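PDB 5FSR: D-alanyl-D-alanine carboxypeptidase DacD from Escherichia coli, which removes the C-terminal D-alanine from sugar-peptide precursors of the cell wall, acting as a penicillin-binding DD-carboxypeptidase. Local coordinates for residues G235-S238 with G239-F242; D263-K266 with G267-E270; Q178-A182 with Y183-V187; P33-A37 with G38-L42. One frame throughout, in Å; residues are numbered along the deposited sequence.

Overall arrangement
Along the chain the order is contact 4 (33-42), contact 3 (178-187), contact 1 (235-242) and contact 2 (263-270). All lie around the five-stranded antiparallel sheet of the carboxypeptidase domain. Contact 4 leads into strand 39-44, and contact 1 turns strand 228-236 into strand 242-250. Contacts 2 and 3 start helices 265-282 and 182-193. Contact 2 lies with its centre about 11 Å from those of both contact 1 and contact 4, touching the former through Phe242. Contact 3 touches contact 4 where Ala182 and Ala186 meet Val41. Contacts 2 and 3 have centres about 19 Å apart. Contact 1 comes nearest the probable catalytic Ser64, while contact 4 stands away from the active site.

Contact 1 of 4, residues G235-S238 with G239-F242; sequences GHTS and GAGF
Ala240 N donates to Thr237 O at 2.8 Å, the shortest sound bond here, and closes a type II turn from Thr237 to Ala240. The donor stands 24° out of the carbonyl plane, and Gly239 takes the third turn position with positive phi. Beyond the turn, Thr237 N meets Gly241 O at 3.1 Å in a nearly straight bond. Ala240 and Gly241 thus both face Thr237, a classic beta bulge. His236 CD2 also approaches Gly241 O, at 3.1 Å, so the imidazole leans on the backbone as well as on its aromatic partner. That partner is Phe242, its antiparallel non-hydrogen-bonded neighbour, with both side chains on the same face of the sheet. The rings meet edge-to-face, planes at 53°: His236 CD2 hangs 3.4 Å above the Phe242 plane, over its centre. The imidazole gets there with CG anti to the His236 N (chi1 177°). Across the turn, Thr237 CG2 touches Ala240 CB at 3.8 Å, while Thr237 OG1 is hydrogen-bonded to Asn243 ND2 and Asn61 O. The whole is a bulged beta hairpin between strands 228-236 and 242-250. It starts on the glycine of the Lys-Thr-Gly motif of serine penicillin-binding proteins, which begins at Lys233; Gly235 lies close to Ser64, the probable acyl-ester residue.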
loop_
_atom_site.group_PDB
_atom_site.type_symbol
_atom_site.label_atom_id
_atom_site.label_comp_id
_atom_site.label_asym_id
_atom_site.label_seq_id
_atom_site.Cartn_x
_atom_site.Cartn_y
_atom_site.Cartn_z
ATOM N N GLY A 235 -8.355 0.562 -9.761
ATOM C CA GLY A 235 -9.591 -0.172 -9.682
ATOM C C GLY A 235 -10.837 0.673 -9.810
ATOM O O GLY A 235 -10.796 1.916 -9.964
ATOM N N HIS A 236 -11.959 -0.044 -9.807
ATOM C CA HIS A 236 -13.250 0.558 -9.960
ATOM C C HIS A 236 -14.311 -0.168 -9.127
ATOM O O HIS A 236 -14.316 -1.403 -9.015
ATOM C CB HIS A 236 -13.639 0.611 -11.440
ATOM C CG HIS A 236 -15.006 1.167 -11.667
ATOM N ND1 HIS A 236 -16.121 0.364 -11.713
ATOM C CD2 HIS A 236 -15.451 2.440 -11.795
ATOM C CE1 HIS A 236 -17.192 1.109 -11.909
ATOM N NE2 HIS A 236 -16.815 2.375 -11.962
ATOM N N THR A 237 -15.228 0.637 -8.594
ATOM C CA THR A 237 -16.260 0.210 -7.683
ATOM C C THR A 237 -17.552 0.614 -8.356
ATOM O O THR A 237 -17.876 1.804 -8.384
ATOM C CB THR A 237 -16.137 0.980 -6.332
ATOM O OG1 THR A 237 -14.791 0.927 -5.834
ATOM C CG2 THR A 237 -17.109 0.423 -5.295
ATOM N N SER A 238 -18.270 -0.364 -8.911
ATOM C CA SER A 238 -19.620 -0.188 -9.453
ATOM C C SER A 238 -20.408 0.942 -8.756
ATOM O O SER A 238 -20.701 0.863 -7.554
ATOM C CB SER A 238 -20.383 -1.530 -9.337
ATOM O OG SER A 238 -21.643 -1.500 -10.018
ATOM N N GLY A 239 -20.665 2.025 -9.500
ATOM C CA GLY A 239 -21.456 3.179 -9.024
ATOM C C GLY A 239 -20.871 4.048 -7.918
ATOM O O GLY A 239 -21.605 4.763 -7.239
ATOM N N ALA A 240 -19.559 3.963 -7.725
ATOM C CA ALA A 240 -18.837 4.747 -6.715
ATOM C C ALA A 240 -17.456 5.190 -7.212
ATOM O O ALA A 240 -16.567 5.453 -6.408
ATOM C CB ALA A 240 -18.698 3.918 -5.425
ATOM N N GLY A 241 -17.280 5.253 -8.532
ATOM C CA GLY A 241 -16.077 5.804 -9.134
ATOM C C GLY A 241 -14.833 4.936 -9.175
ATOM O O GLY A 241 -14.884 3.697 -8.977
ATOM N N PHE A 242 -13.717 5.627 -9.430
ATOM C CA PHE A 242 -12.465 5.045 -9.825
ATOM C C PHE A 242 -11.421 5.306 -8.727
ATOM O O PHE A 242 -11.381 6.368 -8.112
ATOM C CB PHE A 242 -12.037 5.635 -11.178
ATOM C CG PHE A 242 -12.994 5.323 -12.325
ATOM C CD1 PHE A 242 -14.146 6.076 -12.520
ATOM C CD2 PHE A 242 -12.746 4.267 -13.214
ATOM C CE1 PHE A 242 -15.021 5.794 -13.563
ATOM C CE2 PHE A 242 -13.625 3.983 -14.254
ATOM C CZ PHE A 242 -14.764 4.738 -14.428
#

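Contact 2 of 4, residues D263-K266 with G267-E270; sequences DSAK and GREE
A chi1 of 81° puts Ser264 OG between its own backbone N and carbonyl carbon, turned to meet Gly267 N; the same value at Arg268 folds CG back over Ala265. The serine oxygen accepts from Gly267 N at 2.9 Å, with 160° at the hydrogen, which makes Ser264 the N-cap of helix 265-282. Its carbonyl joins in too: Arg268 N donates to Ser264 O at 3.3 Å, close to the C=O direction. The next turn is bonded from Glu270 N to Lys266 O at 3.1 Å, whereas the link from Glu269 N to Ala265 O is weak. Arg268 CG lies 3.3 Å from Ala265 O, and from there the chain runs extended, laying NH2 alongside Ala265 CB at 3.7 Å. The guanidinium is therefore carried over the helix start toward the sheet, where NH1 bonds Asn243 O and the side chain touches Phe242 and Leu244. On the outer side, the Lys266 aliphatic chain crosses the Glu270 carboxylate, with CD 3.4 Å from OE2. A bend at chi3 leads the amine onward, leaving Lys266 NZ 5.5 Å from Glu270 OE2, too far for a salt bridge. The chemistry is thus of three kinds: the first-turn amide of Gly267 is satisfied by a serine hydroxyl, any attraction between Lys266 and Glu270 is probably weak and long-range in this conformation, and Arg268 NH1 serves a backbone carbonyl, Asn243 O, rather than a carboxylate among the residues of this contact.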
loop_
_atom_site.group_PDB
_atom_site.type_symbol
_atom_site.label_atom_id
_atom_site.label_comp_id
_atom_site.label_asym_id
_atom_site.label_seq_id
_atom_site.Cartn_x
_atom_site.Cartn_y
_atom_site.Cartn_z
ATOM N N ASP A 263 -13.801 10.747 -10.875
ATOM C CA ASP A 263 -14.814 10.736 -11.986
ATOM C C ASP A 263 -14.624 9.634 -13.046
ATOM O O ASP A 263 -15.585 9.102 -13.620
ATOM C CB ASP A 263 -14.759 12.053 -12.786
ATOM C CG ASP A 263 -15.362 13.246 -12.050
ATOM O OD1 ASP A 263 -15.256 13.320 -10.801
ATOM O OD2 ASP A 263 -15.921 14.132 -12.745
ATOM N N SER A 264 -13.358 9.380 -13.340
ATOM C CA SER A 264 -12.942 8.725 -14.548
ATOM C C SER A 264 -11.559 8.191 -14.308
ATOM O O SER A 264 -10.836 8.687 -13.420
ATOM C CB SER A 264 -12.863 9.745 -15.676
ATOM O OG SER A 264 -11.631 10.458 -15.601
ATOM N N ALA A 265 -11.179 7.216 -15.122
ATOM C CA ALA A 265 -9.870 6.587 -15.030
ATOM C C ALA A 265 -8.751 7.595 -15.265
ATOM O O ALA A 265 -7.680 7.472 -14.678
ATOM C CB ALA A 265 -9.760 5.430 -16.021
ATOM N N LYS A 266 -8.998 8.568 -16.142
ATOM C CA LYS A 266 -8.005 9.603 -16.432
ATOM C C LYS A 266 -7.841 10.559 -15.260
ATOM O O LYS A 266 -6.733 11.029 -14.999
ATOM C CB LYS A 266 -8.362 10.413 -17.674
ATOM C CG LYS A 266 -7.144 10.996 -18.346
ATOM C CD LYS A 266 -7.549 12.115 -19.298
ATOM C CE LYS A 266 -8.139 11.517 -20.568
ATOM N NZ LYS A 266 -8.786 12.495 -21.491
ATOM N N GLY A 267 -8.951 10.841 -14.578
ATOM C CA GLY A 267 -8.955 11.650 -13.362
ATOM C C GLY A 267 -8.010 11.118 -12.305
ATOM O O GLY A 267 -7.095 11.814 -11.907
ATOM N N ARG A 268 -8.203 9.864 -11.905
ATOM C CA ARG A 268 -7.421 9.247 -10.833
ATOM C C ARG A 268 -5.944 9.153 -11.160
ATOM O O ARG A 268 -5.129 9.125 -10.249
ATOM C CB ARG A 268 -7.925 7.821 -10.510
ATOM C CG ARG A 268 -7.384 6.790 -11.483
ATOM C CD ARG A 268 -7.976 5.434 -11.318
ATOM N NE ARG A 268 -7.799 4.677 -12.553
ATOM C CZ ARG A 268 -8.283 3.458 -12.768
ATOM N NH1 ARG A 268 -8.976 2.822 -11.809
ATOM N NH2 ARG A 268 -8.066 2.859 -13.949
ATOM N N GLU A 269 -5.596 9.030 -12.438
ATOM C CA GLU A 269 -4.183 9.088 -12.831
ATOM C C GLU A 269 -3.648 10.517 -12.591
ATOM O O GLU A 269 -2.573 10.699 -12.016
ATOM C CB GLU A 269 -3.987 8.677 -14.295
ATOM C CG GLU A 269 -2.557 8.267 -14.662
ATOM C CD GLU A 269 -2.441 7.661 -16.079
ATOM O OE1 GLU A 269 -2.603 8.423 -17.082
ATOM O OE2 GLU A 269 -2.177 6.422 -16.174
ATOM N N GLU A 270 -4.414 11.521 -13.014
ATOM C CA GLU A 270 -3.999 12.934 -12.896
ATOM C C GLU A 270 -4.061 13.461 -11.450
ATOM O O GLU A 270 -3.227 14.281 -11.073
ATOM C CB GLU A 270 -4.878 13.810 -13.758
ATOM C CG GLU A 270 -4.727 13.514 -15.233
ATOM C CD GLU A 270 -5.777 14.216 -16.039
ATOM O OE1 GLU A 270 -6.677 14.875 -15.438
ATOM O OE2 GLU A 270 -5.702 14.091 -17.275
#

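Contact 3 of 4, residues Q178-A182 with Y183-V187; sequences QHSSA and YDLAV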
loop_
_atom_site.group_PDB
_atom_site.type_symbol
_atom_site.label_atom_id
_atom_site.label_comp_id
_atom_site.label_asym_id
_atom_site.label_seq_id
_atom_site.Cartn_x
_atom_site.Cartn_y
_atom_site.Cartn_z
ATOM N N GLN A 178 -17.884 -6.334 2.096
ATOM C CA GLN A 178 -16.526 -5.796 2.269
ATOM C C GLN A 178 -16.470 -4.250 2.230
ATOM O O GLN A 178 -17.248 -3.606 1.541
ATOM C CB GLN A 178 -15.536 -6.368 1.242
ATOM C CG GLN A 178 -15.593 -5.671 -0.110
ATOM C CD GLN A 178 -14.619 -6.209 -1.122
ATOM O OE1 GLN A 178 -13.798 -7.079 -0.825
ATOM N NE2 GLN A 178 -14.693 -5.674 -2.342
ATOM N N HIS A 179 -15.525 -3.675 2.957
ATOM C CA HIS A 179 -15.331 -2.219 2.981
ATOM C C HIS A 179 -13.931 -1.863 3.476
ATOM O O HIS A 179 -13.298 -2.656 4.166
ATOM C CB HIS A 179 -16.406 -1.515 3.841
ATOM C CG HIS A 179 -16.545 -2.072 5.230
ATOM N ND1 HIS A 179 -15.662 -1.778 6.252
ATOM C CD2 HIS A 179 -17.483 -2.886 5.774
ATOM C CE1 HIS A 179 -16.049 -2.383 7.361
ATOM N NE2 HIS A 179 -17.147 -3.068 7.097
ATOM N N SER A 180 -13.458 -0.683 3.071
ATOM C CA SER A 180 -12.251 -0.078 3.609
ATOM C C SER A 180 -12.365 1.442 3.515
ATOM O O SER A 180 -13.465 1.971 3.301
ATOM C CB SER A 180 -11.005 -0.550 2.868
ATOM O OG SER A 180 -9.854 -0.368 3.687
ATOM N N SER A 181 -11.227 2.113 3.694
ATOM C CA SER A 181 -11.134 3.582 3.672
ATOM C C SER A 181 -9.838 3.946 2.980
ATOM O O SER A 181 -8.896 3.121 2.936
ATOM C CB SER A 181 -11.101 4.121 5.092
ATOM O OG SER A 181 -9.824 3.912 5.705
ATOM N N ALA A 182 -9.789 5.154 2.441
ATOM C CA ALA A 182 -8.568 5.667 1.834
ATOM C C ALA A 182 -7.403 5.544 2.795
ATOM O O ALA A 182 -6.383 4.985 2.455
ATOM C CB ALA A 182 -8.753 7.125 1.386
ATOM N N TYR A 183 -7.592 6.033 4.017
ATOM C CA TYR A 183 -6.608 5.906 5.087
ATOM C C TYR A 183 -6.164 4.486 5.381
ATOM O O TYR A 183 -4.971 4.220 5.391
ATOM C CB TYR A 183 -7.134 6.579 6.373
ATOM C CG TYR A 183 -6.253 6.457 7.588
ATOM C CD1 TYR A 183 -6.233 5.322 8.330
ATOM C CD2 TYR A 183 -5.445 7.516 7.997
ATOM C CE1 TYR A 183 -5.440 5.217 9.445
ATOM C CE2 TYR A 183 -4.655 7.436 9.140
ATOM C CZ TYR A 183 -4.676 6.290 9.866
ATOM O OH TYR A 183 -3.887 6.167 10.949
ATOM N N ASP A 184 -7.107 3.580 5.648
ATOM C CA ASP A 184 -6.759 2.147 5.866
ATOM C C ASP A 184 -5.930 1.519 4.746
ATOM O O ASP A 184 -5.058 0.746 5.017
ATOM C CB ASP A 184 -7.999 1.286 6.136
ATOM C CG ASP A 184 -8.584 1.532 7.502
ATOM O OD1 ASP A 184 -8.189 2.552 8.127
ATOM O OD2 ASP A 184 -9.451 0.734 7.958
ATOM N N LEU A 185 -6.170 1.909 3.503
ATOM C CA LEU A 185 -5.461 1.334 2.339
ATOM C C LEU A 185 -4.074 1.964 2.208
ATOM O O LEU A 185 -3.114 1.308 1.742
ATOM C CB LEU A 185 -6.283 1.525 1.038
ATOM C CG LEU A 185 -7.612 0.769 0.931
ATOM C CD1 LEU A 185 -8.463 1.204 -0.269
ATOM C CD2 LEU A 185 -7.348 -0.723 0.832
ATOM N N ALA A 186 -3.972 3.239 2.561
ATOM C CA ALA A 186 -2.649 3.869 2.761
ATOM C C ALA A 186 -1.807 3.114 3.794
ATOM O O ALA A 186 -0.640 2.786 3.536
ATOM C CB ALA A 186 -2.811 5.316 3.172
ATOM N N VAL A 187 -2.421 2.789 4.928
ATOM C CA VAL A 187 -1.734 2.045 5.982
ATOM C C VAL A 187 -1.365 0.612 5.550
ATOM O O VAL A 187 -0.246 0.117 5.848
ATOM C CB VAL A 187 -2.540 2.040 7.302
ATOM C CG1 VAL A 187 -1.851 1.203 8.402
ATOM C CG2 VAL A 187 -2.729 3.460 7.791
#
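Tyr183, second residue of helix 182-193, lies beside the cap: its CB is 3.8 Å from Ser181 OG, while the ring leads away to meet His57. Asp184 comes next and carries the capping bond. Its N donates to Ser181 OG at 2.7 Å and 164°, a short, straight contact made possible by the serine chi1 of 75°, which turns OG back over the first helical turn. Ser181 is thus the N-cap, and its OG has a second, weak bond to Asp164 OD2. Asp184 also sets CB against Ser180 OG at 3.5 Å. Its OD2 bonds Thr165 OG1 and Asp164 N, and Ser180 OG shares that threonine hydroxyl, so the buried polar ends are tied together. Leu185 N forks between two carbonyls: the main bond, the first of the i to i+4 pattern, goes to Ser181 O at 3.0 Å, the weak one to Ala182 O at 3.3 Å. The leucine side chain folds over the chain entering the helix, CG 3.7 Å from Ser180 OG. Ala186 N then takes Ala182 O at 3.0 Å, nearly in line with the carbonyl, and continues the pattern. Val187 does the same, its N bonding Tyr183 O at 3.0 Å. The helix start lies between the loop holding Leu162, met by Asp184 and Val187, and the central sheet: Ala182 and Ala186 press on Val41 of strand 39-44 and Val258 of strand 253-262, and Leu185 reaches Met260.

Contact 4 of 4, residues P33-A37 with G38-L42; sequences PEIHA and GSWVL
Ile35 lies over the indole of Trp40 just where the chain turns into strand 39-44 of the antiparallel sheet, through a classic beta bulge in which Gly38 and Ser39 both face Met260. The tight part is this one pair. Ile35 CG2 approaches Trp40 CD2 at 3.6 Å, and CG1 reaches over the pyrrole side to NE1 at 3.5 Å, so both branches of the isoleucine are spread on one ring face. A chi1 of 66° swings the Trp40 indole over the backbone, toward the entering chain. Helix 265-282 adds Leu275 against Ile35, extending the apolar patch. Round the bend the fit slackens. Ala37 O comes no nearer to the indole than 3.8 Å, at Trp40 CZ3, and obliquely. Within the turn Ala37 N makes a weak bond to Ile35 O at 3.2 Å; Glu34 O and His36 N have weak bonds to Lys274 and Glu271 of helix 265-282. Glu34 and His36 alternate with Ile35 and point away from the strand on the exposed side. Within the bulge, Ser39 also turns its side chain away from the approaching chain, and its OG bonds Asn55 O. What joins the entering chain to the strand is therefore chiefly a CH-pi contact: Ile35 CB stands 3.6 Å from the centroid of the Trp40 six-membered ring, 15° off its normal.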
loop_
_atom_site.group_PDB
_atom_site.type_symbol
_atom_site.label_atom_id
_atom_site.label_comp_id
_atom_site.label_asym_id
_atom_site.label_seq_id
_atom_site.Cartn_x
_atom_site.Cartn_y
_atom_site.Cartn_z
ATOM N N PRO A 33 -3.376 21.205 -2.934
ATOM C CA PRO A 33 -4.159 21.387 -4.163
ATOM C C PRO A 33 -5.579 20.830 -3.994
ATOM O O PRO A 33 -5.800 19.948 -3.165
ATOM C CB PRO A 33 -3.356 20.614 -5.222
ATOM C CG PRO A 33 -2.493 19.667 -4.458
ATOM C CD PRO A 33 -2.215 20.319 -3.139
ATOM N N GLU A 34 -6.534 21.395 -4.725
ATOM C CA GLU A 34 -7.904 20.889 -4.731
ATOM C C GLU A 34 -7.858 19.523 -5.402
ATOM O O GLU A 34 -7.108 19.328 -6.363
ATOM C CB GLU A 34 -8.819 21.856 -5.485
ATOM C CG GLU A 34 -10.301 21.491 -5.485
ATOM C CD GLU A 34 -11.093 22.258 -6.547
ATOM O OE1 GLU A 34 -10.679 23.384 -6.916
ATOM O OE2 GLU A 34 -12.126 21.730 -7.022
ATOM N N ILE A 35 -8.626 18.573 -4.883
ATOM C CA ILE A 35 -8.573 17.173 -5.353
ATOM C C ILE A 35 -9.963 16.754 -5.778
ATOM O O ILE A 35 -10.892 16.758 -4.958
ATOM C CB ILE A 35 -8.044 16.233 -4.253
ATOM C CG1 ILE A 35 -6.626 16.657 -3.818
ATOM C CG2 ILE A 35 -8.036 14.777 -4.718
ATOM C CD1 ILE A 35 -5.543 16.544 -4.879
ATOM N N HIS A 36 -10.096 16.405 -7.059
ATOM C CA HIS A 36 -11.359 15.917 -7.611
ATOM C C HIS A 36 -11.479 14.411 -7.387
ATOM O O HIS A 36 -11.079 13.610 -8.237
ATOM C CB HIS A 36 -11.466 16.240 -9.105
ATOM C CG HIS A 36 -11.213 17.672 -9.423
ATOM N ND1 HIS A 36 -12.088 18.681 -9.077
ATOM C CD2 HIS A 36 -10.171 18.273 -10.042
ATOM C CE1 HIS A 36 -11.603 19.841 -9.481
ATOM N NE2 HIS A 36 -10.440 19.622 -10.067
ATOM N N ALA A 37 -12.001 14.033 -6.222
ATOM C CA ALA A 37 -12.326 12.610 -5.899
ATOM C C ALA A 37 -13.144 12.514 -4.618
ATOM O O ALA A 37 -13.291 13.476 -3.886
ATOM C CB ALA A 37 -11.067 11.768 -5.774
ATOM N N GLY A 38 -13.698 11.344 -4.361
ATOM C CA GLY A 38 -14.416 11.102 -3.123
ATOM C C GLY A 38 -13.526 11.246 -1.886
ATOM O O GLY A 38 -13.914 11.874 -0.933
ATOM N N SER A 39 -12.337 10.660 -1.925
ATOM C CA SER A 39 -11.440 10.542 -0.790
ATOM C C SER A 39 -10.008 10.474 -1.251
ATOM O O SER A 39 -9.747 10.074 -2.392
ATOM C CB SER A 39 -11.755 9.278 -0.016
ATOM O OG SER A 39 -13.084 9.347 0.445
ATOM N N TRP A 40 -9.080 10.896 -0.375
ATOM C CA TRP A 40 -7.636 10.838 -0.672
ATOM C C TRP A 40 -6.721 10.915 0.561
ATOM O O TRP A 40 -7.077 11.475 1.596
ATOM C CB TRP A 40 -7.223 11.858 -1.728
ATOM C CG TRP A 40 -7.357 13.314 -1.301
ATOM C CD1 TRP A 40 -6.353 14.127 -0.878
ATOM C CD2 TRP A 40 -8.564 14.104 -1.254
ATOM N NE1 TRP A 40 -6.850 15.373 -0.583
ATOM C CE2 TRP A 40 -8.199 15.388 -0.803
ATOM C CE3 TRP A 40 -9.914 13.849 -1.548
ATOM C CZ2 TRP A 40 -9.131 16.421 -0.645
ATOM C CZ3 TRP A 40 -10.856 14.884 -1.392
ATOM C CH2 TRP A 40 -10.454 16.154 -0.940
ATOM N N VAL A 41 -5.553 10.304 0.413
ATOM C CA VAL A 41 -4.502 10.283 1.395
ATOM C C VAL A 41 -3.164 10.332 0.625
ATOM O O VAL A 41 -2.955 9.546 -0.303
ATOM C CB VAL A 41 -4.603 9.005 2.252
ATOM C CG1 VAL A 41 -3.361 8.816 3.132
ATOM C CG2 VAL A 41 -5.842 9.068 3.120
ATOM N N LEU A 42 -2.300 11.273 0.978
ATOM C CA LEU A 42 -0.900 11.259 0.546
ATOM C C LEU A 42 -0.089 11.054 1.808
ATOM O O LEU A 42 -0.181 11.847 2.724
ATOM C CB LEU A 42 -0.523 12.568 -0.124
ATOM C CG LEU A 42 0.947 12.777 -0.545
ATOM C CD1 LEU A 42 1.460 11.791 -1.596
ATOM C CD2 LEU A 42 1.095 14.205 -1.030
#